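Local coordinates for tetratricopeptide TPR_2 repeat protein (Thermobaculum terrenum, PDB 5DJS) that pairs tetratricopeptide repeats with a glycosyltransferase family 41 region of GT-B type and binds uridine-5'-diphosphate, at residues Y198-R203 with M250-A255. The protein carries 1 engineered substitution. Numbering follows the deposited sequence.
Sequences YSNDPR and MHRLFA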
loop_
_atom_site.group_PDB
_atom_site.type_symbol
_atom_site.label_atom_id
_atom_site.label_comp_id
_atom_site.label_asym_id
_atom_site.label_seq_id
_atom_site.Cartn_x
_atom_site.Cartn_y
_atom_site.Cartn_z
ATOM N N TYR A 198 8.021 15.356 -5.313
ATOM C CA TYR A 198 9.120 14.655 -5.951
ATOM C C TYR A 198 8.600 13.281 -6.400
ATOM O O TYR A 198 8.407 12.373 -5.575
ATOM C CB TYR A 198 10.267 14.559 -4.967
ATOM C CG TYR A 198 10.806 15.912 -4.526
ATOM C CD1 TYR A 198 11.820 16.565 -5.235
ATOM C CD2 TYR A 198 10.310 16.537 -3.385
ATOM C CE1 TYR A 198 12.310 17.800 -4.820
ATOM C CE2 TYR A 198 10.797 17.768 -2.956
ATOM C CZ TYR A 198 11.794 18.398 -3.675
ATOM O OH TYR A 198 12.275 19.616 -3.247
ATOM N N SER A 199 8.345 13.158 -7.707
ATOM C CA SER A 199 7.808 11.921 -8.327
ATOM C C SER A 199 8.926 10.938 -8.631
ATOM O O SER A 199 9.763 11.183 -9.508
ATOM C CB SER A 199 7.055 12.246 -9.631
ATOM O OG SER A 199 6.639 11.076 -10.335
ATOM N N ASN A 200 8.909 9.809 -7.940
ATOM C CA ASN A 200 9.956 8.783 -8.073
ATOM C C ASN A 200 9.600 7.585 -8.993
ATOM O O ASN A 200 10.101 6.463 -8.799
ATOM C CB ASN A 200 10.345 8.287 -6.670
ATOM C CG ASN A 200 11.620 7.464 -6.659
ATOM O OD1 ASN A 200 11.810 6.622 -5.788
ATOM N ND2 ASN A 200 12.500 7.704 -7.622
ATOM N N ASP A 201 8.753 7.828 -9.993
ATOM C CA ASP A 201 8.388 6.809 -10.967
ATOM C C ASP A 201 7.934 7.526 -12.237
ATOM O O ASP A 201 7.242 8.539 -12.140
ATOM C CB ASP A 201 7.280 5.937 -10.392
ATOM C CG ASP A 201 6.961 4.743 -11.253
ATOM O OD1 ASP A 201 6.168 4.877 -12.212
ATOM O OD2 ASP A 201 7.477 3.654 -10.943
ATOM N N PRO A 202 8.345 7.028 -13.422
ATOM C CA PRO A 202 8.008 7.718 -14.677
ATOM C C PRO A 202 6.535 7.693 -15.095
ATOM O O PRO A 202 6.122 8.564 -15.859
ATOM C CB PRO A 202 8.871 7.008 -15.730
ATOM C CG PRO A 202 9.296 5.729 -15.117
ATOM C CD PRO A 202 9.265 5.895 -13.635
ATOM N N ARG A 203 5.759 6.710 -14.637
ATOM C CA ARG A 203 4.345 6.628 -15.016
ATOM C C ARG A 203 3.616 7.934 -14.683
ATOM O O ARG A 203 3.589 8.374 -13.529
ATOM C CB ARG A 203 3.644 5.453 -14.326
ATOM C CG ARG A 203 3.902 4.112 -14.978
ATOM C CD ARG A 203 3.425 2.978 -14.094
ATOM N NE ARG A 203 4.300 2.789 -12.932
ATOM C CZ ARG A 203 4.244 1.755 -12.088
ATOM N NH1 ARG A 203 3.349 0.781 -12.253
ATOM N NH2 ARG A 203 5.095 1.687 -11.064
ATOM N N MET A 250 7.923 2.563 -4.236
ATOM C CA MET A 250 9.194 3.026 -4.764
ATOM C C MET A 250 9.659 4.262 -3.976
ATOM O O MET A 250 9.637 5.390 -4.460
ATOM C CB MET A 250 9.068 3.309 -6.255
ATOM C CG MET A 250 8.711 2.074 -7.065
ATOM S SD MET A 250 9.264 2.228 -8.769
ATOM C CE MET A 250 11.039 1.980 -8.559
ATOM N N HIS A 251 10.097 4.004 -2.750
ATOM C CA HIS A 251 10.495 5.041 -1.796
ATOM C C HIS A 251 11.856 5.629 -2.159
ATOM O O HIS A 251 12.511 5.189 -3.122
ATOM C CB HIS A 251 10.554 4.448 -0.377
ATOM C CG HIS A 251 11.587 3.369 -0.213
ATOM N ND1 HIS A 251 11.252 2.046 -0.024
ATOM C CD2 HIS A 251 12.936 3.411 -0.235
ATOM C CE1 HIS A 251 12.350 1.322 0.076
ATOM N NE2 HIS A 251 13.386 2.129 -0.046
ATOM N N ARG A 252 12.283 6.595 -1.348
ATOM C CA ARG A 252 13.568 7.245 -1.517
ATOM C C ARG A 252 14.181 7.535 -0.145
ATOM O O ARG A 252 14.626 8.642 0.137
ATOM C CB ARG A 252 13.359 8.512 -2.362
ATOM C CG ARG A 252 14.436 8.807 -3.386
ATOM C CD ARG A 252 14.728 7.612 -4.277
ATOM N NE ARG A 252 14.928 8.004 -5.660
ATOM C CZ ARG A 252 16.014 8.567 -6.167
ATOM N NH1 ARG A 252 17.068 8.847 -5.416
ATOM N NH2 ARG A 252 16.023 8.852 -7.461
ATOM N N LEU A 253 14.244 6.493 0.673
ATOM C CA LEU A 253 14.555 6.598 2.088
ATOM C C LEU A 253 16.035 6.776 2.349
ATOM O O LEU A 253 16.415 7.182 3.441
ATOM C CB LEU A 253 14.068 5.360 2.844
ATOM C CG LEU A 253 12.553 5.208 3.010
ATOM C CD1 LEU A 253 12.190 3.774 3.379
ATOM C CD2 LEU A 253 12.015 6.175 4.053
ATOM N N PHE A 254 16.879 6.450 1.377
ATOM C CA PHE A 254 18.317 6.711 1.527
ATOM C C PHE A 254 18.648 8.188 1.279
ATOM O O PHE A 254 19.647 8.685 1.775
ATOM C CB PHE A 254 19.131 5.801 0.613
ATOM C CG PHE A 254 18.805 4.356 0.787
ATOM C CD1 PHE A 254 18.929 3.755 2.036
ATOM C CD2 PHE A 254 18.344 3.597 -0.283
ATOM C CE1 PHE A 254 18.619 2.417 2.212
ATOM C CE2 PHE A 254 18.033 2.258 -0.111
ATOM C CZ PHE A 254 18.171 1.666 1.136
ATOM N N ALA A 255 17.814 8.881 0.515
ATOM C CA ALA A 255 17.858 10.331 0.491
ATOM C C ALA A 255 17.434 10.890 1.866
ATOM O O ALA A 255 18.127 11.736 2.431
ATOM C CB ALA A 255 16.985 10.878 -0.632
#
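Where the chain leaves the C-terminal end of strand 193-199, its loop comes closest to residues 250-255 at Asn200 and Met250, whose CA atoms lie 6.7 Å apart. The two segments exemplify how a Rossmann-like domain of a GT-B fold brings loops together beyond one end of its parallel sheet: strand 193-199 is outermost, and the other loop follows strand 240-243 and runs into helix 253-257, with Arg252 at the N-cap position. Asn200 carries most of the contact from its side, reaching across to residues 250-252. With CG anti to the backbone N (chi1 -167°), its amide extends to the backbone carbonyls of Met250 and His251 and to the side chain of Arg252. Its CB lies 3.7 Å from Met250 O, and its CG reaches the edge of the guanidinium group, 3.5 Å from Arg252 NE. The two side chains cross at roughly a right angle, their amide and guanidinium planes inclined by 55°. Bends at chi2 and chi3 carry the Arg252 chain across the amide, while its far nitrogens are held by Asp226, in a salt bridge, and by the carbonyl of Leu224. Beside this, Asp201 forms an Asx turn, its OD1 accepting from Arg203 N at 3.1 Å. Arg203 also grips the carboxylate side-on: NE donates to Asp201 OD1 at 2.9 Å, approaching from the opposite face to the backbone N-H, and NH2 donates to OD2. These three bonds probably restrain the rotation of the carboxylate; the Asp201 and Met250 side chains cross at about a right angle, Asp201 OD2 lying 3.2 Å from Met250 SD.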